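Local coordinates for argonaute protein (Marinitoga piezophila, PDB 5I4A), which cleaves single-stranded DNA targets as an endonuclease guided by short RNAs that carry a 5'-hydroxyl group, at residues A[294-299]-A[336-341]; A[300-305]-A[348-353]; A[487-492]-A[527-532]; A[566-571]-A[581-586]. One frame throughout, in Å; residues are numbered along the deposited sequence.

Contact 1: residues A[294-299]-A[336-341]; sequences QPLKAI and SKVEFL
Lys-297 leaves its strand with CG beside the backbone N (chi1 -63°) while Glu-339 turns CG anti to its own N (chi1 178°), and the two side chains, paired across neighbouring strands, run side by side in the same direction. Aliphatic carbon meets carboxylate here: Lys-297 CG lies 3.9 Å from Glu-339 OE2. A bend at chi3 carries the ammonium group away to a salt bridge with Asp-371, and Glu-339 OE2 makes a long salt bridge with Lys-337 of its own strand. On the other face the two strands meet through apolar side chains. Ala-298 CB sits 3.8 Å from Phe-340 CE1, and Ala-298 O lies at the edge of the same ring, near its plane. Leu-296 and Val-338 meet more loosely, with CD2 and CG2 4.5 Å apart; Val-338 also rests on helix 325-333. Back on the side of Lys-297, Ile-299 CG2 crosses Leu-341 CB at a slant, 3.9 Å away. The strands are parallel and exchange backbone bonds in the usual zigzag. Leu-296 N reaches Lys-337 O at 2.8 Å, almost straight at 172°, and Leu-296 O accepts from Glu-339 N, also at 2.8 Å. Leu-341 N ends the ladder on Ala-298 O with a longer bond of 3.2 Å. Strand 374-379 bonds the other edge of 295-299, which makes this an inner strand of the parallel Mid-domain sheet; the largely helical chain leading to 337-340 completes a beta-alpha-beta crossover. Peptide groups therefore carry the polar pairing between the strands, the side chains add hydrocarbon contact, and the lysine charge is probably balanced mainly by Asp-371, outside the pair, while Leu-341 O is buried without a partner in the model.

Contact 2: residues A[300-305]-A[348-353]; sequences FFFSSK and SSAFLY
Phe-302 points the edge of its ring at Ala-350, with CE1 3.6 Å from the CB methyl, while Leu-352 CD2 reaches past the strand end to Ser-304 C, also at 3.6 Å. On the other face of the sheet the rings of Phe-301 and Phe-351 meet obliquely, their centroids 5.8 Å apart and their planes at 37°; the nearer approach is that of Phe-301 CE2 to Phe-351 CB. Tyr-353 places CG between its backbone N and carbonyl carbon (chi1 71°), which brings the ring back across the end of strand 300-302. Ser-303 CA then lies over one ring face, 4.0 Å from the Tyr-353 centroid in a CH-pi contact, and Phe-301 CB touches Tyr-353 CD1 at 3.8 Å. Beneath these side chains runs a short parallel ladder: Phe-300 N to Ser-349 O, Phe-351 N to Phe-300 O at 2.8 Å, Phe-302 N to Phe-351 O, and Tyr-353 N to Phe-302 O. It adds strand 350-352 to the parallel sheet of the Mid domain, the domain that in Argonautes anchors the 5' end of the guide; the bound nucleic acid is about 9 Å from the nearest atom here. Farther out, Ser-348 OG accepts from Ala-350 N at 2.9 Å, an ST turn that shapes the entry to the strand. Tyr-353 OH bonds to Leu-378 O of strand 374-379, which holds the ring over Ser-303, whose own OG is bonded to Asp-380. Ser-304 is the N-cap of the helix that follows, its OG bonded to Gln-307 N, and Phe-308 of that helix meets the Phe-302 ring edge to face.

Contact 3: residues A[487-492]-A[527-532]; sequences MNLDIL and EIIKNF
Leu-492 N bonds to Asn-488 O at 3.0 Å, a bond of the helical turn that puts Leu-489 and Leu-492 on the same side, toward the second helix. Between the two segments the contact is all hydrocarbon. Leu-489 carries most of it: CD2 points across Ile-529, the side chains crossing at about a right angle, and its 3.2 Å to Ile-529 CG1 is tighter than normal van der Waals contact and doubtful in detail. The other methyl, CD1, meets Ile-528 CG2 at 4.1 Å. Leu-492 stretches out with CG anti to the backbone N (chi1 -162°) and sets CD2 3.8 Å from Phe-532 CZ, at the edge of the ring and near its plane. Leu-489 CD2 lies along that edge too, 4.0 Å from Phe-532 CE2. Over one face of the ring, above its centre, sits Ile-529 O from the preceding turn of the same helix. With Phe-532 cut back to alanine, both leucine CD2 methyls would probably lose the ring edge they touch, opening a gap between the C-terminal end of this helix and its neighbour. Glu-493 and Tyr-496, farther along helix 485-507, also touch the ring. The segment axes approach to 10.9 Å and run nearly parallel, at -20°, a wide spacing bridged by these large side chains. Leu-489 lies one turn after Glu-485, inferred to be an active-site residue, about 4 Å away side chain to side chain; the contact packs helix 526-532 against the first turns of the helix that carries it, in the RNase H fold of the PIWI domain.

Contact 4: residues A[566-571]-A[581-586]; sequences ENTYIY and GVEVKI
Gly-581 comes in with CA 3.6 Å from Tyr-571 O, close under Ile-570, where a side chain would press on the CG2 methyl. Val-582 follows in a hydrogen-bonded antiparallel pair with Tyr-571, its N 2.8 Å from Tyr-571 O. Its CB lies over one face of the tyrosine ring, 3.7 Å from the centroid of Tyr-571 in a CH-pi contact; the ring is folded over it because Tyr-571 CG stands between the backbone N and the carbonyl carbon (chi1 74°). Glu-583 faces the opposite way, CG 3.6 Å from Ile-570 CG1, and its carboxylate goes to Thr-549. Val-584 forms the next hydrogen-bonded pair, with Tyr-569, whose N gives a nearly straight bond (177°) to Val-584 O. Val-584 CG2 meets the edge of the Tyr-571 ring, 3.8 Å from Tyr-571 CD2. Without the ring, as with a serine here, Val-582 and Val-584 would probably lose their cover and Lys-618 O its hydroxyl partner. Beyond Lys-585, Ile-586 is held twice by Asn-567: its N bonds to Asn-567 O at 2.9 Å, and its O takes Asn-567 ND2, also at 2.9 Å, on a lone pair. This beta hairpin lies within the mixed PIWI sheet, between strands 560-565 and 539-546. Backbone pairing thus sets the register, the two bonds from Asn-567 hold one end, and aromatic-aliphatic contact fills the other.

How the contacts relate
Contacts 1 and 2 share strand 295-302 in the parallel Mid-domain sheet, whose partners 337-340 and 350-352 follow each other in the chain; they touch where Phe-340 CD1 meets Phe-300 CE1 at 3.4 Å. Both are partly buried, but contact 1 sets aliphatic side chains beside charged ones whereas contact 2 is dominated by aromatic rings. Contacts 3 and 4 belong to the PIWI domain, are more fully buried, and have centres about 24 Å apart. Contact 4 pairs antiparallel strands of the mixed sheet through their backbones; contact 3 joins two helices by hydrocarbon side chains. Their centres lie about 44 to 49 Å from those of the Mid pair.

Contact 1: residues A[294-299]-A[336-341]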
# COMPACT_ATOMS: atom_id res chain seq x y z
N GLN A 294 33.44 0.99 -10.09
CA GLN A 294 33.70 0.91 -8.66
C GLN A 294 34.03 -0.52 -8.26
O GLN A 294 33.58 -1.47 -8.90
CB GLN A 294 32.49 1.39 -7.85
CG GLN A 294 31.97 2.77 -8.26
CD GLN A 294 32.94 3.88 -7.92
OE1 GLN A 294 33.26 4.73 -8.76
NE2 GLN A 294 33.41 3.90 -6.68
N PRO A 295 34.82 -0.71 -7.20
CA PRO A 295 35.08 -2.07 -6.73
C PRO A 295 33.92 -2.60 -5.91
O PRO A 295 33.25 -1.87 -5.18
CB PRO A 295 36.34 -1.90 -5.86
CG PRO A 295 36.24 -0.50 -5.35
CD PRO A 295 35.59 0.30 -6.46
N LEU A 296 33.68 -3.91 -6.04
CA LEU A 296 32.72 -4.63 -5.21
C LEU A 296 33.51 -5.39 -4.16
O LEU A 296 34.21 -6.36 -4.47
CB LEU A 296 31.87 -5.57 -6.06
CG LEU A 296 30.83 -6.41 -5.30
CD1 LEU A 296 29.86 -5.51 -4.54
CD2 LEU A 296 30.09 -7.33 -6.25
N LYS A 297 33.42 -4.94 -2.91
CA LYS A 297 34.14 -5.53 -1.79
C LYS A 297 33.15 -6.19 -0.84
O LYS A 297 32.05 -5.67 -0.62
CB LYS A 297 34.97 -4.47 -1.06
CG LYS A 297 36.05 -3.84 -1.93
CD LYS A 297 36.81 -2.74 -1.19
CE LYS A 297 35.92 -1.56 -0.88
NZ LYS A 297 36.68 -0.42 -0.30
N ALA A 298 33.54 -7.33 -0.27
CA ALA A 298 32.59 -8.09 0.53
C ALA A 298 33.32 -8.99 1.52
O ALA A 298 34.47 -9.38 1.30
CB ALA A 298 31.67 -8.93 -0.36
N ILE A 299 32.62 -9.31 2.61
CA ILE A 299 33.02 -10.34 3.56
C ILE A 299 31.79 -11.18 3.88
O ILE A 299 30.66 -10.80 3.58
CB ILE A 299 33.65 -9.77 4.85
CG1 ILE A 299 32.70 -8.79 5.53
CG2 ILE A 299 35.00 -9.12 4.55
CD1 ILE A 299 33.22 -8.25 6.84
N SER A 336 34.58 -2.57 -11.36
CA SER A 336 36.00 -2.64 -11.72
C SER A 336 36.61 -3.96 -11.28
O SER A 336 37.38 -4.58 -12.02
CB SER A 336 36.75 -1.46 -11.11
OG SER A 336 36.72 -1.51 -9.69
N LYS A 337 36.27 -4.42 -10.08
CA LYS A 337 36.78 -5.70 -9.60
C LYS A 337 35.94 -6.18 -8.42
O LYS A 337 35.18 -5.42 -7.81
CB LYS A 337 38.25 -5.59 -9.19
CG LYS A 337 38.45 -4.64 -8.03
CD LYS A 337 39.92 -4.48 -7.68
CE LYS A 337 40.06 -3.98 -6.28
NZ LYS A 337 41.47 -3.58 -5.99
N VAL A 338 36.09 -7.46 -8.12
CA VAL A 338 35.47 -8.10 -6.96
C VAL A 338 36.57 -8.47 -5.99
O VAL A 338 37.56 -9.10 -6.38
CB VAL A 338 34.65 -9.34 -7.37
CG1 VAL A 338 33.95 -9.94 -6.15
CG2 VAL A 338 33.63 -8.97 -8.44
N GLU A 339 36.41 -8.08 -4.73
CA GLU A 339 37.45 -8.28 -3.73
C GLU A 339 36.81 -8.74 -2.43
O GLU A 339 35.96 -8.04 -1.87
CB GLU A 339 38.24 -6.99 -3.50
CG GLU A 339 39.31 -7.10 -2.43
CD GLU A 339 40.11 -5.82 -2.29
OE1 GLU A 339 41.13 -5.84 -1.57
OE2 GLU A 339 39.72 -4.80 -2.89
N PHE A 340 37.22 -9.90 -1.95
CA PHE A 340 36.79 -10.40 -0.65
C PHE A 340 37.90 -10.11 0.35
O PHE A 340 38.98 -10.71 0.30
CB PHE A 340 36.46 -11.89 -0.73
CG PHE A 340 35.31 -12.19 -1.64
CD1 PHE A 340 34.02 -11.86 -1.26
CD2 PHE A 340 35.51 -12.75 -2.88
CE1 PHE A 340 32.95 -12.11 -2.09
CE2 PHE A 340 34.44 -13.01 -3.72
CZ PHE A 340 33.16 -12.69 -3.33
N LEU A 341 37.64 -9.15 1.24
CA LEU A 341 38.64 -8.73 2.21
C LEU A 341 38.90 -9.84 3.22
O LEU A 341 37.96 -10.50 3.68
CB LEU A 341 38.17 -7.47 2.94
CG LEU A 341 37.57 -6.34 2.11
CD1 LEU A 341 37.14 -5.21 3.01
CD2 LEU A 341 38.55 -5.85 1.06

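Contact 2: residues A[300-305]-A[348-353]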
# COMPACT_ATOMS: atom_id res chain seq x y z
N PHE A 300 32.02 -12.33 4.51
CA PHE A 300 30.99 -13.32 4.76
C PHE A 300 30.74 -13.50 6.25
O PHE A 300 31.69 -13.51 7.05
CB PHE A 300 31.36 -14.69 4.15
CG PHE A 300 31.54 -14.67 2.66
CD1 PHE A 300 32.77 -14.38 2.10
CD2 PHE A 300 30.48 -14.96 1.82
CE1 PHE A 300 32.94 -14.37 0.73
CE2 PHE A 300 30.64 -14.95 0.44
CZ PHE A 300 31.87 -14.65 -0.10
N PHE A 301 29.47 -13.66 6.62
CA PHE A 301 29.08 -13.97 7.99
C PHE A 301 28.21 -15.22 7.99
O PHE A 301 27.19 -15.27 7.30
CB PHE A 301 28.32 -12.81 8.64
CG PHE A 301 29.19 -11.63 9.00
CD1 PHE A 301 29.43 -10.63 8.08
CD2 PHE A 301 29.77 -11.54 10.25
CE1 PHE A 301 30.24 -9.55 8.41
CE2 PHE A 301 30.57 -10.47 10.58
CZ PHE A 301 30.81 -9.47 9.66
N PHE A 302 28.62 -16.23 8.75
CA PHE A 302 27.88 -17.47 8.86
C PHE A 302 27.36 -17.64 10.29
O PHE A 302 27.98 -17.17 11.25
CB PHE A 302 28.75 -18.67 8.49
CG PHE A 302 29.33 -18.60 7.10
CD1 PHE A 302 30.53 -17.95 6.87
CD2 PHE A 302 28.67 -19.18 6.03
CE1 PHE A 302 31.06 -17.88 5.60
CE2 PHE A 302 29.20 -19.11 4.76
CZ PHE A 302 30.39 -18.46 4.54
N SER A 303 26.22 -18.31 10.41
CA SER A 303 25.63 -18.50 11.73
C SER A 303 26.36 -19.57 12.54
O SER A 303 26.18 -19.63 13.76
CB SER A 303 24.15 -18.87 11.59
OG SER A 303 23.98 -20.11 10.93
N SER A 304 27.18 -20.40 11.90
CA SER A 304 27.92 -21.45 12.57
C SER A 304 28.92 -22.04 11.59
O SER A 304 28.81 -21.85 10.38
CB SER A 304 26.99 -22.55 13.10
OG SER A 304 26.30 -23.18 12.04
N LYS A 305 29.91 -22.76 12.14
CA LYS A 305 30.79 -23.56 11.30
C LYS A 305 29.98 -24.58 10.50
O LYS A 305 30.27 -24.82 9.32
CB LYS A 305 31.84 -24.26 12.15
CG LYS A 305 32.92 -23.34 12.71
CD LYS A 305 33.81 -22.79 11.62
CE LYS A 305 34.98 -22.01 12.20
NZ LYS A 305 35.93 -21.57 11.14
N SER A 348 41.29 -15.18 6.80
CA SER A 348 40.02 -15.59 6.23
C SER A 348 39.16 -14.37 5.92
O SER A 348 39.29 -13.31 6.55
CB SER A 348 39.26 -16.52 7.19
OG SER A 348 37.95 -16.80 6.72
N SER A 349 38.27 -14.53 4.94
CA SER A 349 37.25 -13.54 4.64
C SER A 349 35.90 -13.93 5.23
O SER A 349 34.89 -13.30 4.91
CB SER A 349 37.11 -13.36 3.12
OG SER A 349 36.38 -14.42 2.53
N ALA A 350 35.87 -14.94 6.10
CA ALA A 350 34.64 -15.49 6.64
C ALA A 350 34.63 -15.33 8.16
O ALA A 350 35.65 -15.52 8.82
CB ALA A 350 34.47 -16.96 6.26
N PHE A 351 33.46 -15.00 8.70
CA PHE A 351 33.31 -14.72 10.11
C PHE A 351 31.99 -15.29 10.59
O PHE A 351 31.11 -15.63 9.80
CB PHE A 351 33.39 -13.21 10.39
CG PHE A 351 34.58 -12.55 9.76
CD1 PHE A 351 34.51 -12.06 8.47
CD2 PHE A 351 35.77 -12.42 10.45
CE1 PHE A 351 35.60 -11.46 7.87
CE2 PHE A 351 36.87 -11.82 9.87
CZ PHE A 351 36.78 -11.34 8.57
N LEU A 352 31.85 -15.39 11.91
CA LEU A 352 30.64 -15.92 12.51
C LEU A 352 29.81 -14.80 13.11
O LEU A 352 30.33 -13.74 13.49
CB LEU A 352 30.97 -16.95 13.59
CG LEU A 352 31.62 -18.27 13.14
CD1 LEU A 352 31.93 -19.14 14.34
CD2 LEU A 352 30.72 -19.00 12.15
N TYR A 353 28.50 -15.02 13.17
CA TYR A 353 27.61 -14.18 13.97
C TYR A 353 26.77 -15.09 14.84
O TYR A 353 26.57 -16.27 14.55
CB TYR A 353 26.73 -13.28 13.10
CG TYR A 353 25.63 -13.98 12.33
CD1 TYR A 353 25.87 -14.51 11.07
CD2 TYR A 353 24.35 -14.10 12.86
CE1 TYR A 353 24.87 -15.14 10.36
CE2 TYR A 353 23.34 -14.73 12.15
CZ TYR A 353 23.61 -15.25 10.91
OH TYR A 353 22.60 -15.88 10.20

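Contact 3: residues A[487-492]-A[527-532]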
# COMPACT_ATOMS: atom_id res chain seq x y z
N MET A 487 1.05 21.12 16.23
CA MET A 487 2.38 20.57 16.49
C MET A 487 2.84 19.72 15.32
O MET A 487 4.00 19.82 14.89
CB MET A 487 2.41 19.78 17.79
CG MET A 487 2.16 20.63 19.00
SD MET A 487 2.49 19.73 20.51
CE MET A 487 1.64 18.21 20.16
N ASN A 488 1.93 18.95 14.72
CA ASN A 488 2.32 18.04 13.64
C ASN A 488 2.78 18.80 12.40
O ASN A 488 3.70 18.36 11.70
CB ASN A 488 1.15 17.12 13.30
CG ASN A 488 0.79 16.19 14.44
OD1 ASN A 488 1.60 15.95 15.34
ND2 ASN A 488 -0.42 15.65 14.41
N LEU A 489 2.16 19.93 12.09
CA LEU A 489 2.54 20.71 10.92
C LEU A 489 3.83 21.49 11.14
O LEU A 489 4.53 21.80 10.17
CB LEU A 489 1.41 21.66 10.56
CG LEU A 489 0.30 21.31 9.55
CD1 LEU A 489 -0.85 22.19 9.84
CD2 LEU A 489 0.80 21.58 8.17
N ASP A 490 4.17 21.78 12.40
CA ASP A 490 5.48 22.36 12.67
C ASP A 490 6.59 21.38 12.29
O ASP A 490 7.51 21.72 11.52
CB ASP A 490 5.61 22.74 14.15
CG ASP A 490 4.78 23.96 14.51
OD1 ASP A 490 4.44 24.77 13.61
OD2 ASP A 490 4.48 24.13 15.71
N ILE A 491 6.48 20.14 12.76
CA ILE A 491 7.49 19.13 12.47
C ILE A 491 7.54 18.85 10.97
O ILE A 491 8.62 18.67 10.40
CB ILE A 491 7.21 17.85 13.28
CG1 ILE A 491 7.34 18.12 14.78
CG2 ILE A 491 8.18 16.74 12.88
CD1 ILE A 491 8.75 18.42 15.23
N LEU A 492 6.37 18.80 10.32
CA LEU A 492 6.33 18.63 8.87
C LEU A 492 7.18 19.69 8.18
O LEU A 492 8.01 19.38 7.32
CB LEU A 492 4.88 18.70 8.37
CG LEU A 492 4.45 18.17 6.99
CD1 LEU A 492 2.94 18.31 6.85
CD2 LEU A 492 5.14 18.86 5.82
N GLU A 527 -3.70 25.37 3.87
CA GLU A 527 -3.17 26.71 3.62
C GLU A 527 -1.85 26.92 4.35
O GLU A 527 -0.91 27.50 3.79
CB GLU A 527 -4.19 27.77 4.03
CG GLU A 527 -5.46 27.76 3.19
CD GLU A 527 -5.19 28.01 1.72
OE1 GLU A 527 -4.40 28.92 1.40
OE2 GLU A 527 -5.77 27.29 0.88
N ILE A 528 -1.76 26.45 5.60
CA ILE A 528 -0.51 26.50 6.34
C ILE A 528 0.59 25.79 5.56
O ILE A 528 1.69 26.33 5.37
CB ILE A 528 -0.68 25.89 7.74
CG1 ILE A 528 -1.65 26.72 8.58
CG2 ILE A 528 0.66 25.75 8.43
CD1 ILE A 528 -1.06 28.02 9.09
N ILE A 529 0.31 24.57 5.09
CA ILE A 529 1.27 23.85 4.26
C ILE A 529 1.61 24.67 3.03
O ILE A 529 2.79 24.93 2.74
CB ILE A 529 0.72 22.47 3.87
CG1 ILE A 529 0.05 21.79 5.05
CG2 ILE A 529 1.83 21.57 3.36
CD1 ILE A 529 -0.27 20.33 4.86
N LYS A 530 0.58 25.13 2.31
CA LYS A 530 0.76 25.86 1.06
C LYS A 530 1.80 26.96 1.18
O LYS A 530 2.64 27.15 0.29
CB LYS A 530 -0.58 26.44 0.61
CG LYS A 530 -0.76 26.56 -0.88
CD LYS A 530 -1.74 27.67 -1.22
CE LYS A 530 -1.19 28.57 -2.31
NZ LYS A 530 0.21 29.00 -2.00
N ASN A 531 1.78 27.70 2.30
CA ASN A 531 2.65 28.86 2.44
C ASN A 531 4.09 28.46 2.70
O ASN A 531 5.01 28.94 2.03
CB ASN A 531 2.13 29.77 3.55
CG ASN A 531 3.10 30.88 3.90
OD1 ASN A 531 3.24 31.86 3.17
ND2 ASN A 531 3.80 30.72 5.02
N PHE A 532 4.33 27.58 3.69
CA PHE A 532 5.71 27.28 4.04
C PHE A 532 6.39 26.38 3.02
O PHE A 532 7.63 26.28 3.03
CB PHE A 532 5.82 26.69 5.46
CG PHE A 532 5.36 25.24 5.60
CD1 PHE A 532 6.07 24.19 5.03
CD2 PHE A 532 4.25 24.94 6.37
CE1 PHE A 532 5.65 22.88 5.17
CE2 PHE A 532 3.83 23.63 6.53
CZ PHE A 532 4.53 22.60 5.93

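Contact 4: residues A[566-571]-A[581-586]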
# COMPACT_ATOMS: atom_id res chain seq x y z
N GLU A 566 -9.73 16.92 -15.05
CA GLU A 566 -8.60 17.79 -15.34
C GLU A 566 -7.48 17.63 -14.32
O GLU A 566 -6.30 17.82 -14.66
CB GLU A 566 -9.08 19.25 -15.39
CG GLU A 566 -8.15 20.19 -16.14
CD GLU A 566 -8.02 19.85 -17.62
OE1 GLU A 566 -8.82 19.04 -18.13
OE2 GLU A 566 -7.11 20.40 -18.27
N ASN A 567 -7.81 17.27 -13.08
CA ASN A 567 -6.82 17.21 -12.01
C ASN A 567 -6.67 15.82 -11.40
O ASN A 567 -5.96 15.67 -10.41
CB ASN A 567 -7.18 18.22 -10.91
CG ASN A 567 -6.79 19.63 -11.27
OD1 ASN A 567 -7.37 20.25 -12.17
ND2 ASN A 567 -5.80 20.17 -10.57
N THR A 568 -7.31 14.80 -11.97
CA THR A 568 -7.32 13.47 -11.36
C THR A 568 -7.00 12.43 -12.42
O THR A 568 -7.70 12.33 -13.44
CB THR A 568 -8.67 13.18 -10.71
OG1 THR A 568 -9.16 14.37 -10.08
CG2 THR A 568 -8.53 12.09 -9.66
N TYR A 569 -5.95 11.64 -12.18
CA TYR A 569 -5.54 10.57 -13.07
C TYR A 569 -5.40 9.27 -12.28
O TYR A 569 -5.32 9.27 -11.05
CB TYR A 569 -4.21 10.87 -13.77
CG TYR A 569 -4.25 11.99 -14.79
CD1 TYR A 569 -4.40 13.31 -14.39
CD2 TYR A 569 -4.10 11.72 -16.14
CE1 TYR A 569 -4.43 14.33 -15.32
CE2 TYR A 569 -4.12 12.74 -17.08
CZ TYR A 569 -4.29 14.04 -16.66
OH TYR A 569 -4.31 15.06 -17.59
N ILE A 570 -5.38 8.16 -13.01
CA ILE A 570 -5.11 6.84 -12.46
C ILE A 570 -4.10 6.16 -13.35
O ILE A 570 -4.30 6.09 -14.57
CB ILE A 570 -6.38 5.98 -12.35
CG1 ILE A 570 -7.48 6.71 -11.60
CG2 ILE A 570 -6.07 4.66 -11.65
CD1 ILE A 570 -8.75 5.90 -11.50
N TYR A 571 -3.03 5.64 -12.76
CA TYR A 571 -2.13 4.77 -13.49
C TYR A 571 -2.18 3.37 -12.90
O TYR A 571 -2.42 3.19 -11.70
CB TYR A 571 -0.69 5.31 -13.51
CG TYR A 571 0.10 5.20 -12.22
CD1 TYR A 571 0.74 4.02 -11.88
CD2 TYR A 571 0.24 6.29 -11.38
CE1 TYR A 571 1.48 3.91 -10.71
CE2 TYR A 571 0.98 6.20 -10.21
CZ TYR A 571 1.59 5.01 -9.88
OH TYR A 571 2.33 4.91 -8.72
N GLY A 581 -4.86 -0.21 -9.33
CA GLY A 581 -4.66 1.16 -9.75
C GLY A 581 -4.07 2.04 -8.67
O GLY A 581 -4.15 1.74 -7.48
N VAL A 582 -3.48 3.15 -9.10
CA VAL A 582 -2.94 4.17 -8.22
C VAL A 582 -3.50 5.51 -8.67
O VAL A 582 -3.23 5.96 -9.79
CB VAL A 582 -1.40 4.20 -8.22
CG1 VAL A 582 -0.90 5.36 -7.38
CG2 VAL A 582 -0.84 2.89 -7.71
N GLU A 583 -4.29 6.15 -7.80
CA GLU A 583 -4.91 7.43 -8.11
C GLU A 583 -3.95 8.57 -7.81
O GLU A 583 -3.26 8.57 -6.79
CB GLU A 583 -6.20 7.61 -7.32
CG GLU A 583 -7.44 7.73 -8.18
CD GLU A 583 -8.68 8.01 -7.37
OE1 GLU A 583 -8.93 9.19 -7.04
OE2 GLU A 583 -9.41 7.05 -7.05
N VAL A 584 -3.92 9.55 -8.71
CA VAL A 584 -3.06 10.72 -8.58
C VAL A 584 -3.92 11.96 -8.77
O VAL A 584 -4.55 12.12 -9.82
CB VAL A 584 -1.91 10.70 -9.61
CG1 VAL A 584 -0.92 11.80 -9.32
CG2 VAL A 584 -1.22 9.34 -9.62
N LYS A 585 -3.96 12.82 -7.76
CA LYS A 585 -4.80 14.02 -7.79
C LYS A 585 -3.93 15.24 -7.52
O LYS A 585 -3.35 15.37 -6.45
CB LYS A 585 -5.92 13.94 -6.75
CG LYS A 585 -6.77 15.19 -6.68
CD LYS A 585 -7.75 15.16 -5.52
CE LYS A 585 -8.67 16.36 -5.57
NZ LYS A 585 -7.91 17.62 -5.78
N ILE A 586 -3.88 16.15 -8.49
CA ILE A 586 -3.13 17.41 -8.34
C ILE A 586 -3.99 18.34 -7.50
O ILE A 586 -4.90 19.00 -8.02
CB ILE A 586 -2.78 18.03 -9.70
CG1 ILE A 586 -2.17 16.98 -10.63
CG2 ILE A 586 -1.81 19.19 -9.50
CD1 ILE A 586 -0.82 16.47 -10.18